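Local coordinates for protein OBody AM2EP06 (Pyrobaculum aerophilum, PDB 4GN4) that is an engineered OB-fold binding protein, an OBody, built on a nucleic-acid-binding scaffold and probably selected to recognise a protein target, at residues P15-H18 with G19-V22. Sequence-based numbering, arbitrary orientation.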
ATOM      1  N   PRO A  15      10.018  10.072  14.499  1.00 29.02           N
ATOM      2  CA  PRO A  15      10.342   8.699  14.889  1.00 29.53           C
ATOM      3  C   PRO A  15      10.540   8.558  16.398  1.00 31.57           C
ATOM      4  O   PRO A  15      10.360   7.456  16.963  1.00 32.65           O
ATOM      5  CB  PRO A  15      11.641   8.407  14.108  1.00 31.88           C
ATOM      6  CG  PRO A  15      11.547   9.370  12.890  1.00 33.69           C
ATOM      7  CD  PRO A  15      10.877  10.615  13.424  1.00 28.51           C
ATOM      8  N   ASN A  16      10.855   9.675  17.071  1.00 31.38           N
ATOM      9  CA  ASN A  16      11.162   9.636  18.521  1.00 33.15           C
ATOM     10  C   ASN A  16       9.884   9.427  19.351  1.00 32.69           C
ATOM     11  O   ASN A  16       9.959   9.097  20.541  1.00 33.32           O
ATOM     12  CB  ASN A  16      11.853  10.914  19.009  1.00 34.10           C
ATOM     13  CG  ASN A  16      12.543  10.697  20.311  1.00 39.33           C
ATOM     14  OD1 ASN A  16      13.219   9.660  20.491  1.00 40.93           O
ATOM     15  ND2 ASN A  16      12.428  11.653  21.239  1.00 39.64           N
ATOM     16  N   LEU A  17       8.735   9.594  18.688  1.00 30.22           N
ATOM     17  CA  LEU A  17       7.420   9.266  19.279  1.00 31.30           C
ATOM     18  C   LEU A  17       7.037   7.799  19.129  1.00 31.34           C
ATOM     19  O   LEU A  17       5.946   7.375  19.594  1.00 31.95           O
ATOM     20  CB  LEU A  17       6.299  10.167  18.653  1.00 27.39           C
ATOM     21  CG  LEU A  17       6.095  11.576  19.248  1.00 34.68           C
ATOM     22  CD1 LEU A  17       4.948  12.327  18.409  1.00 30.91           C
ATOM     23  CD2 LEU A  17       5.725  11.528  20.748  1.00 35.19           C
ATOM     24  N   HIS A  18       7.898   6.990  18.487  1.00 30.66           N
ATOM     25  CA  HIS A  18       7.607   5.535  18.258  1.00 31.18           C
ATOM     26  C   HIS A  18       6.968   4.862  19.459  1.00 33.55           C
ATOM     27  O   HIS A  18       7.586   4.841  20.560  1.00 34.95           O
ATOM     28  CB  HIS A  18       8.931   4.757  17.954  1.00 30.46           C
ATOM     29  CG  HIS A  18       8.749   3.287  17.660  1.00 33.25           C
ATOM     30  ND1 HIS A  18       8.302   2.819  16.444  1.00 31.97           N
ATOM     31  CD2 HIS A  18       8.901   2.195  18.436  1.00 34.90           C
ATOM     32  CE1 HIS A  18       8.254   1.499  16.458  1.00 32.97           C
ATOM     33  NE2 HIS A  18       8.606   1.093  17.656  1.00 36.28           N
ATOM     34  N   GLY A  19       5.797   4.232  19.254  1.00 32.77           N
ATOM     35  CA  GLY A  19       5.109   3.471  20.321  1.00 34.92           C
ATOM     36  C   GLY A  19       4.126   4.334  21.139  1.00 34.00           C
ATOM     37  O   GLY A  19       3.366   3.814  21.922  1.00 37.27           O
ATOM     38  N   SER A  20       4.148   5.645  20.961  1.00 32.38           N
ATOM     39  CA  SER A  20       3.291   6.581  21.719  1.00 33.06           C
ATOM     40  C   SER A  20       1.906   6.698  21.106  1.00 31.96           C
ATOM     41  O   SER A  20       1.765   6.653  19.875  1.00 28.27           O
ATOM     42  CB  SER A  20       3.907   7.967  21.635  1.00 31.44           C
ATOM     43  OG  SER A  20       5.052   7.927  22.401  1.00 32.88           O
ATOM     44  N   GLU A  21       0.874   6.863  21.951  1.00 31.76           N
ATOM     45  CA  GLU A  21      -0.448   7.142  21.384  1.00 29.91           C
ATOM     46  C   GLU A  21      -0.549   8.652  21.140  1.00 30.82           C
ATOM     47  O   GLU A  21      -0.221   9.454  21.997  1.00 31.05           O
ATOM     48  CB  GLU A  21      -1.550   6.678  22.336  1.00 33.54           C
ATOM     49  CG  GLU A  21      -2.908   6.969  21.821  1.00 35.39           C
ATOM     50  CD  GLU A  21      -3.908   6.227  22.653  1.00 44.30           C
ATOM     51  OE1 GLU A  21      -4.131   6.674  23.777  1.00 42.45           O
ATOM     52  OE2 GLU A  21      -4.423   5.165  22.211  1.00 46.00           O
ATOM     53  N   VAL A  22      -1.084   9.015  19.982  1.00 28.29           N
ATOM     54  CA  VAL A  22      -1.266  10.432  19.581  1.00 29.41           C
ATOM     55  C   VAL A  22      -2.629  10.626  18.983  1.00 28.68           C
ATOM     56  O   VAL A  22      -3.299   9.664  18.594  1.00 29.43           O
ATOM     57  CB  VAL A  22      -0.183  10.883  18.574  1.00 26.90           C
ATOM     58  CG1 VAL A  22       1.217  10.668  19.205  1.00 27.85           C
ATOM     59  CG2 VAL A  22      -0.312  10.157  17.181  1.00 25.25           C
TER
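The carbonyl oxygen of L17 accepts the backbone N-H of S20, with N 2.8 Å from O; the donor lies in the carbonyl plane and the N-H...O angle is 153°. This bond closes a type II beta turn over L17, H18, G19 and S20. S20 OG, beside its own backbone N (chi1 -71°), sits beyond L17 O and out of the carbonyl plane, at 3.0 Å. G19 takes the third position of the turn with a positive phi, the usual place of glycine in a type II turn.

The two methyls of L17 divide their contacts. CD2 rests on the S20 side chain, 4.0 Å from OG, while CD1 reaches the CG1 methyl of the buried V22 at 4.2 Å, the two aliphatic side chains crossing at a slant. V22 continues inward to I13, V83 and I97.

With CG anti to its backbone N (chi1 -178°), and so beside the carbonyl carbon, the H18 imidazole stays against the turn, CG lying 3.5 Å from G19 N at an oblique approach; its ND1 is hydrogen-bonded to the backbone N of A85. The backbone N of H18 donates to P15 O, 2.9 Å away, at the end of the short 3-10 segment. G19 and S20 already form backbone hydrogen bonds with V83. The whole is a 3-10 segment running into a type II turn that delivers the chain to strand 21-33 of the OB-fold beta barrel.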